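Local coordinates for antigen MTB48, Mycobacterial protein (Mycobacterium smegmatis, PDB 4WJ1), which belongs to the ESX-1 type VII secretion system, whose export route it follows, and is probably involved in DNA conjugation, at least in the recipient strain, at residues K57-A62 with I278-P283; A214-T219 with S273-I278. All blocks are in the same frame, centred on the assembly; numbering follows the deposited sequence.

Contact 1. Residues K57-A62 with I278-P283; sequences KATFAA and IRPGKP
Thr-59 crosses the side chain of Pro-280 at a slant, its hydroxyl oxygen OG1 lying 3.6 Å from CG of that ring. The partner is a ring carbon, so this is a van der Waals touch; the hydrogen bond of OG1 goes instead to the carbonyl oxygen of Lys-55, one turn earlier in the same helix. The bond is consistent with the observed rotation: chi1 at -63° puts OG1 beside the backbone N and the methyl CG2 anti to that N. CG2 is thereby turned to the tail, 3.7 Å from the carbonyl oxygen of Gly-281 and 4.2 Å from CG of Pro-280.

One turn further along the helix, Ala-62 presents its small methyl to the second proline. Its CB lies 3.9 Å from CD of Pro-283, an apolar contact, while CG of the same ring reaches past the methyl to within 3.7 Å of the backbone C of Ala-62. Two residues three apart on the helix thus meet two prolines three apart on an irregular, extended segment running in the same direction. The nearest CA atoms, those of Thr-59 and Lys-282, are 6.2 Å apart, so the tail lies close along the helix surface. All four side chains that make the touch are buried.

The contact joins helix 40-96, in the PE part of this fused PE-PPE protein, to the tail that follows the last PPE helix, 248-272. Helix 187-230 closes another flank: Trp-202 touches Thr-59 and gives its indole NE1 to the Gly-281 carbonyl oxygen, and Met-206 packs on Pro-280. The tail therefore lies along the groove between helices 40-96 and 187-230.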
ATOM      1  N   LYS A  57       1.659   3.029   2.615  1.00 35.25           N
ATOM      2  CA  LYS A  57       2.243   2.471   3.824  1.00 35.84           C
ATOM      3  C   LYS A  57       1.378   2.774   5.038  1.00 32.00           C
ATOM      4  O   LYS A  57       1.176   1.903   5.879  1.00 37.73           O
ATOM      5  CB  LYS A  57       3.665   2.987   4.036  1.00 27.08           C
ATOM      6  CG  LYS A  57       4.634   2.376   3.040  1.00 47.14           C
ATOM      7  CD  LYS A  57       6.087   2.784   3.306  1.00 51.37           C
ATOM      8  CE  LYS A  57       7.013   2.274   2.218  1.00 56.48           C
ATOM      9  NZ  LYS A  57       8.378   2.901   2.307  1.00 68.41           N
ATOM     10  N   ALA A  58       0.863   3.998   5.121  1.00 31.16           N
ATOM     11  CA  ALA A  58       0.019   4.390   6.242  1.00 34.17           C
ATOM     12  C   ALA A  58      -1.296   3.606   6.214  1.00 36.64           C
ATOM     13  O   ALA A  58      -1.811   3.207   7.253  1.00 39.74           O
ATOM     14  CB  ALA A  58      -0.247   5.871   6.213  1.00 27.27           C
ATOM     15  N   THR A  59      -1.807   3.376   5.011  1.00 31.56           N
ATOM     16  CA  THR A  59      -3.048   2.643   4.806  1.00 30.37           C
ATOM     17  C   THR A  59      -2.859   1.194   5.226  1.00 36.50           C
ATOM     18  O   THR A  59      -3.729   0.609   5.868  1.00 40.68           O
ATOM     19  CB  THR A  59      -3.499   2.731   3.331  1.00 33.06           C
ATOM     20  OG1 THR A  59      -3.783   4.099   3.010  1.00 34.57           O
ATOM     21  CG2 THR A  59      -4.734   1.892   3.069  1.00 32.27           C
ATOM     22  N   PHE A  60      -1.703   0.630   4.888  1.00 32.26           N
ATOM     23  CA  PHE A  60      -1.393  -0.747   5.249  1.00 26.21           C
ATOM     24  C   PHE A  60      -1.358  -0.868   6.760  1.00 31.42           C
ATOM     25  O   PHE A  60      -1.766  -1.879   7.311  1.00 38.14           O
ATOM     26  CB  PHE A  60      -0.049  -1.188   4.663  1.00 30.47           C
ATOM     27  CG  PHE A  60       0.014  -1.159   3.156  1.00 31.07           C
ATOM     28  CD1 PHE A  60      -1.140  -1.118   2.392  1.00 29.35           C
ATOM     29  CD2 PHE A  60       1.243  -1.186   2.504  1.00 31.04           C
ATOM     30  CE1 PHE A  60      -1.082  -1.095   1.005  1.00 31.18           C
ATOM     31  CE2 PHE A  60       1.315  -1.167   1.122  1.00 27.89           C
ATOM     32  CZ  PHE A  60       0.152  -1.123   0.370  1.00 32.27           C
ATOM     33  N   ALA A  61      -0.849   0.163   7.432  1.00 29.03           N
ATOM     34  CA  ALA A  61      -0.787   0.141   8.894  1.00 34.18           C
ATOM     35  C   ALA A  61      -2.206   0.132   9.484  1.00 35.80           C
ATOM     36  O   ALA A  61      -2.445  -0.496  10.516  1.00 30.49           O
ATOM     37  CB  ALA A  61      -0.003   1.323   9.428  1.00 25.70           C
ATOM     38  N   ALA A  62      -3.135   0.839   8.845  1.00 25.06           N
ATOM     39  CA  ALA A  62      -4.527   0.804   9.285  1.00 34.37           C
ATOM     40  C   ALA A  62      -5.072  -0.607   9.088  1.00 35.59           C
ATOM     41  O   ALA A  62      -5.789  -1.131   9.942  1.00 39.81           O
ATOM     42  CB  ALA A  62      -5.359   1.816   8.533  1.00 33.48           C
ATOM     43  N   ILE A 278      -2.360   7.615  -6.447  1.00 42.45           N
ATOM     44  CA  ILE A 278      -2.836   6.344  -5.933  1.00 43.82           C
ATOM     45  C   ILE A 278      -3.667   6.664  -4.711  1.00 51.79           C
ATOM     46  O   ILE A 278      -3.140   7.180  -3.721  1.00 58.02           O
ATOM     47  CB  ILE A 278      -1.680   5.393  -5.545  1.00 45.53           C
ATOM     48  CG1 ILE A 278      -0.671   5.263  -6.688  1.00 43.11           C
ATOM     49  CG2 ILE A 278      -2.213   4.032  -5.157  1.00 43.77           C
ATOM     50  CD1 ILE A 278      -1.244   4.595  -7.916  1.00 43.41           C
ATOM     51  N   ARG A 279      -4.965   6.400  -4.780  1.00 48.17           N
ATOM     52  CA  ARG A 279      -5.820   6.670  -3.633  1.00 54.00           C
ATOM     53  C   ARG A 279      -6.440   5.399  -3.080  1.00 45.93           C
ATOM     54  O   ARG A 279      -7.538   5.032  -3.465  1.00 47.22           O
ATOM     55  CB  ARG A 279      -6.904   7.672  -4.007  1.00 61.91           C
ATOM     56  CG  ARG A 279      -6.737   9.001  -3.300  1.00 72.08           C
ATOM     57  CD  ARG A 279      -7.224  10.145  -4.163  1.00 81.28           C
ATOM     58  NE  ARG A 279      -7.723  11.249  -3.350  1.00 87.40           N
ATOM     59  CZ  ARG A 279      -8.297  12.335  -3.849  1.00 91.07           C
ATOM     60  NH1 ARG A 279      -8.433  12.465  -5.163  1.00 89.07           N
ATOM     61  NH2 ARG A 279      -8.723  13.295  -3.036  1.00 97.29           N
ATOM     62  N   PRO A 280      -5.719   4.704  -2.189  1.00 41.72           N
ATOM     63  CA  PRO A 280      -6.264   3.456  -1.658  1.00 44.69           C
ATOM     64  C   PRO A 280      -7.352   3.732  -0.627  1.00 46.91           C
ATOM     65  O   PRO A 280      -7.218   4.637   0.203  1.00 47.95           O
ATOM     66  CB  PRO A 280      -5.048   2.792  -1.006  1.00 39.10           C
ATOM     67  CG  PRO A 280      -4.236   3.970  -0.524  1.00 38.64           C
ATOM     68  CD  PRO A 280      -4.396   5.016  -1.614  1.00 37.33           C
ATOM     69  N   GLY A 281      -8.425   2.956  -0.675  1.00 37.34           N
ATOM     70  CA  GLY A 281      -9.449   3.085   0.338  1.00 37.12           C
ATOM     71  C   GLY A 281      -8.991   2.492   1.657  1.00 41.51           C
ATOM     72  O   GLY A 281      -8.202   1.543   1.689  1.00 42.66           O
ATOM     73  N   LYS A 282      -9.485   3.063   2.748  1.00 42.47           N
ATOM     74  CA  LYS A 282      -9.250   2.529   4.079  1.00 39.45           C
ATOM     75  C   LYS A 282      -9.700   1.070   4.145  1.00 40.80           C
ATOM     76  O   LYS A 282     -10.534   0.633   3.345  1.00 42.60           O
ATOM     77  CB  LYS A 282     -10.002   3.366   5.117  1.00 43.84           C
ATOM     78  CG  LYS A 282     -11.496   3.096   5.110  1.00 44.25           C
ATOM     79  CD  LYS A 282     -12.294   4.082   5.959  1.00 54.45           C
ATOM     80  CE  LYS A 282     -13.770   3.658   6.028  1.00 52.14           C
ATOM     81  NZ  LYS A 282     -13.944   2.247   6.559  1.00 47.51           N
ATOM     82  N   PRO A 283      -9.159   0.308   5.101  1.00 33.04           N
ATOM     83  CA  PRO A 283      -9.614  -1.074   5.292  1.00 32.66           C
ATOM     84  C   PRO A 283     -11.002  -1.160   5.936  1.00 34.69           C
ATOM     85  O   PRO A 283     -11.484  -0.188   6.515  1.00 39.48           O
ATOM     86  CB  PRO A 283      -8.556  -1.651   6.226  1.00 35.82           C
ATOM     87  CG  PRO A 283      -8.129  -0.481   7.037  1.00 37.27           C
ATOM     88  CD  PRO A 283      -8.098   0.670   6.051  1.00 36.39           C
TER

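Contact 2. Residues A214-T219 with S273-I278; sequences AQEATT and SQIQEI
Glu-216, on helix 187-230 of the PPE part of the elongated PE-PPE helical bundle, receives the backbone of Gln-276 on its carboxylate. A single side-chain-to-backbone hydrogen bond joins the two segments: Gln-276 N lies 2.6 Å from Glu-216 OE1, a short bond and nearly straight at the hydrogen (172°). The N-H meets OE1 almost in line with its C-O bond. A bend at chi2 (-49°) folds the Glu-216 chain so that the carboxylate arrives at this point on the tail.

The fit around the acceptor is close. OE1 is 3.3 Å from CB of Ile-275 and 3.1 Å from CG of Gln-276, whose side chain runs at about a right angle to that of Glu-216. Farther up the glutamate chain, CG lies 4.1 Å from CD1 of Ile-278, and the two side chains cross at a slant. Ile-275 also places CG2 3.6 Å from the backbone O of Glu-216, so the isoleucine packs against the helix backbone as well as the carboxylate. Leu-49 of helix 40-96 touches both Glu-216 and Ile-275, while Arg-212, a turn back on helix 187-230, touches Gln-276 and Ile-278.

A turn later comes Thr-219, which meets the start of the tail just where helix 248-272 ends and Ser-273 leaves helical geometry. Its methyl CG2 faces the carbonyl oxygen of Gln-274 at 3.9 Å, a loose approach. The hydroxyl is occupied inside the helix: Thr-219 OG1 gives a hydrogen bond of 3.1 Å to the carbonyl oxygen of Gln-215, arriving 36° out of the carbonyl plane, on the face opposite to the one reached by Thr-219 N.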
ATOM      1  N   ALA A 214       3.805   0.665  -8.940  1.00 29.98           N
ATOM      2  CA  ALA A 214       4.901   0.203  -9.761  1.00 33.24           C
ATOM      3  C   ALA A 214       4.721   0.635 -11.217  1.00 37.14           C
ATOM      4  O   ALA A 214       5.677   1.037 -11.865  1.00 40.46           O
ATOM      5  CB  ALA A 214       5.046  -1.314  -9.651  1.00 29.62           C
ATOM      6  N   GLN A 215       3.500   0.573 -11.735  1.00 41.54           N
ATOM      7  CA  GLN A 215       3.273   0.993 -13.114  1.00 41.60           C
ATOM      8  C   GLN A 215       3.555   2.483 -13.254  1.00 40.58           C
ATOM      9  O   GLN A 215       4.175   2.915 -14.228  1.00 41.79           O
ATOM     10  CB  GLN A 215       1.846   0.672 -13.573  1.00 37.12           C
ATOM     11  CG  GLN A 215       1.586  -0.821 -13.815  1.00 59.64           C
ATOM     12  CD  GLN A 215       0.117  -1.136 -14.172  1.00 77.59           C
ATOM     13  OE1 GLN A 215      -0.826  -0.558 -13.606  1.00 75.03           O
ATOM     14  NE2 GLN A 215      -0.072  -2.069 -15.108  1.00 79.18           N
ATOM     15  N   GLU A 216       3.116   3.265 -12.272  1.00 29.53           N
ATOM     16  CA  GLU A 216       3.374   4.695 -12.282  1.00 33.97           C
ATOM     17  C   GLU A 216       4.882   4.958 -12.251  1.00 38.55           C
ATOM     18  O   GLU A 216       5.388   5.787 -13.002  1.00 38.15           O
ATOM     19  CB  GLU A 216       2.673   5.379 -11.108  1.00 41.25           C
ATOM     20  CG  GLU A 216       1.131   5.287 -11.139  1.00 49.08           C
ATOM     21  CD  GLU A 216       0.545   5.679 -12.497  1.00 66.11           C
ATOM     22  OE1 GLU A 216       0.257   6.874 -12.698  1.00 74.25           O
ATOM     23  OE2 GLU A 216       0.372   4.796 -13.366  1.00 71.39           O
ATOM     24  N   ALA A 217       5.600   4.229 -11.400  1.00 35.22           N
ATOM     25  CA  ALA A 217       7.049   4.372 -11.312  1.00 34.22           C
ATOM     26  C   ALA A 217       7.712   3.941 -12.623  1.00 37.39           C
ATOM     27  O   ALA A 217       8.649   4.586 -13.095  1.00 36.36           O
ATOM     28  CB  ALA A 217       7.605   3.560 -10.133  1.00 27.23           C
ATOM     29  N   THR A 218       7.217   2.852 -13.205  1.00 32.02           N
ATOM     30  CA  THR A 218       7.698   2.389 -14.498  1.00 28.80           C
ATOM     31  C   THR A 218       7.526   3.474 -15.549  1.00 32.55           C
ATOM     32  O   THR A 218       8.416   3.743 -16.352  1.00 38.38           O
ATOM     33  CB  THR A 218       6.953   1.129 -14.948  1.00 29.53           C
ATOM     34  OG1 THR A 218       7.344   0.023 -14.124  1.00 34.05           O
ATOM     35  CG2 THR A 218       7.262   0.815 -16.409  1.00 29.11           C
ATOM     36  N   THR A 219       6.366   4.103 -15.537  1.00 36.33           N
ATOM     37  CA  THR A 219       6.084   5.181 -16.467  1.00 38.60           C
ATOM     38  C   THR A 219       7.119   6.292 -16.322  1.00 41.32           C
ATOM     39  O   THR A 219       7.617   6.823 -17.310  1.00 45.81           O
ATOM     40  CB  THR A 219       4.666   5.702 -16.240  1.00 33.69           C
ATOM     41  OG1 THR A 219       3.755   4.715 -16.732  1.00 39.11           O
ATOM     42  CG2 THR A 219       4.429   7.007 -16.979  1.00 33.62           C
ATOM     43  N   SER A 273       6.067  11.569 -18.390  1.00 45.05           N
ATOM     44  CA  SER A 273       6.235  11.127 -17.013  1.00 43.94           C
ATOM     45  C   SER A 273       5.040  11.485 -16.146  1.00 48.32           C
ATOM     46  O   SER A 273       5.104  11.333 -14.933  1.00 48.33           O
ATOM     47  CB  SER A 273       7.505  11.724 -16.401  1.00 41.57           C
ATOM     48  OG  SER A 273       7.363  13.123 -16.208  1.00 46.90           O
ATOM     49  N   GLN A 274       3.965  11.980 -16.755  1.00 51.50           N
ATOM     50  CA  GLN A 274       2.744  12.274 -16.005  1.00 50.37           C
ATOM     51  C   GLN A 274       2.193  11.006 -15.383  1.00 54.83           C
ATOM     52  O   GLN A 274       2.022   9.998 -16.063  1.00 60.65           O
ATOM     53  CB  GLN A 274       1.677  12.901 -16.898  1.00 47.99           C
ATOM     54  CG  GLN A 274       1.834  14.386 -17.126  1.00 52.69           C
ATOM     55  CD  GLN A 274       0.795  14.918 -18.088  1.00 66.92           C
ATOM     56  OE1 GLN A 274       1.100  15.194 -19.250  1.00 73.08           O
ATOM     57  NE2 GLN A 274      -0.447  15.060 -17.613  1.00 70.30           N
ATOM     58  N   ILE A 275       1.916  11.059 -14.087  1.00 53.93           N
ATOM     59  CA  ILE A 275       1.400   9.905 -13.365  1.00 49.56           C
ATOM     60  C   ILE A 275       0.135  10.270 -12.608  1.00 47.52           C
ATOM     61  O   ILE A 275      -0.144  11.450 -12.381  1.00 51.04           O
ATOM     62  CB  ILE A 275       2.423   9.374 -12.376  1.00 44.20           C
ATOM     63  CG1 ILE A 275       2.767  10.475 -11.375  1.00 43.59           C
ATOM     64  CG2 ILE A 275       3.658   8.906 -13.101  1.00 39.82           C
ATOM     65  CD1 ILE A 275       3.687  10.020 -10.294  1.00 43.99           C
ATOM     66  N   GLN A 276      -0.634   9.265 -12.212  1.00 48.26           N
ATOM     67  CA  GLN A 276      -1.859   9.539 -11.479  1.00 53.01           C
ATOM     68  C   GLN A 276      -1.729   9.143 -10.012  1.00 47.84           C
ATOM     69  O   GLN A 276      -0.989   8.216  -9.662  1.00 51.69           O
ATOM     70  CB  GLN A 276      -3.054   8.834 -12.120  1.00 66.52           C
ATOM     71  CG  GLN A 276      -2.728   7.585 -12.923  1.00 77.84           C
ATOM     72  CD  GLN A 276      -3.943   7.053 -13.681  1.00 92.69           C
ATOM     73  OE1 GLN A 276      -4.465   7.717 -14.584  1.00 98.72           O
ATOM     74  NE2 GLN A 276      -4.404   5.856 -13.308  1.00 89.06           N
ATOM     75  N   GLU A 277      -2.435   9.885  -9.165  1.00 48.46           N
ATOM     76  CA  GLU A 277      -2.456   9.664  -7.728  1.00 43.24           C
ATOM     77  C   GLU A 277      -2.999   8.278  -7.400  1.00 44.03           C
ATOM     78  O   GLU A 277      -3.952   7.813  -8.016  1.00 44.35           O
ATOM     79  CB  GLU A 277      -3.302  10.742  -7.038  1.00 46.33           C
ATOM     80  CG  GLU A 277      -3.257  10.698  -5.517  1.00 53.51           C
ATOM     81  CD  GLU A 277      -4.151  11.740  -4.861  1.00 60.18           C
ATOM     82  OE1 GLU A 277      -4.727  12.591  -5.582  1.00 61.84           O
ATOM     83  OE2 GLU A 277      -4.283  11.697  -3.617  1.00 64.59           O
ATOM     84  N   ILE A 278      -2.360   7.615  -6.447  1.00 42.45           N
ATOM     85  CA  ILE A 278      -2.836   6.344  -5.933  1.00 43.82           C
ATOM     86  C   ILE A 278      -3.667   6.664  -4.711  1.00 51.79           C
ATOM     87  O   ILE A 278      -3.140   7.180  -3.721  1.00 58.02           O
ATOM     88  CB  ILE A 278      -1.680   5.393  -5.545  1.00 45.53           C
ATOM     89  CG1 ILE A 278      -0.671   5.263  -6.688  1.00 43.11           C
ATOM     90  CG2 ILE A 278      -2.213   4.032  -5.157  1.00 43.77           C
ATOM     91  CD1 ILE A 278      -1.244   4.595  -7.916  1.00 43.41           C
TER

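How the contacts relate
From the N terminus the chain first passes 57-62 on helix 40-96, in the PE part, and then 214-219 on helix 187-230, in the PPE part. Helix 248-272 follows, and the tail beyond it meets these two sites in reverse order. Contact 2 comes first and closes a loop of 53 intervening residues, 45 of them helical. Contact 1 closes next and spans 215, so contact 2 nests inside it and the two do not cross. Their tail segments share Ile-278, and the contact centres lie about 17 Å apart. One non-helical run thus ties helix 187-230 and helix 40-96 together at successive points along the bundle.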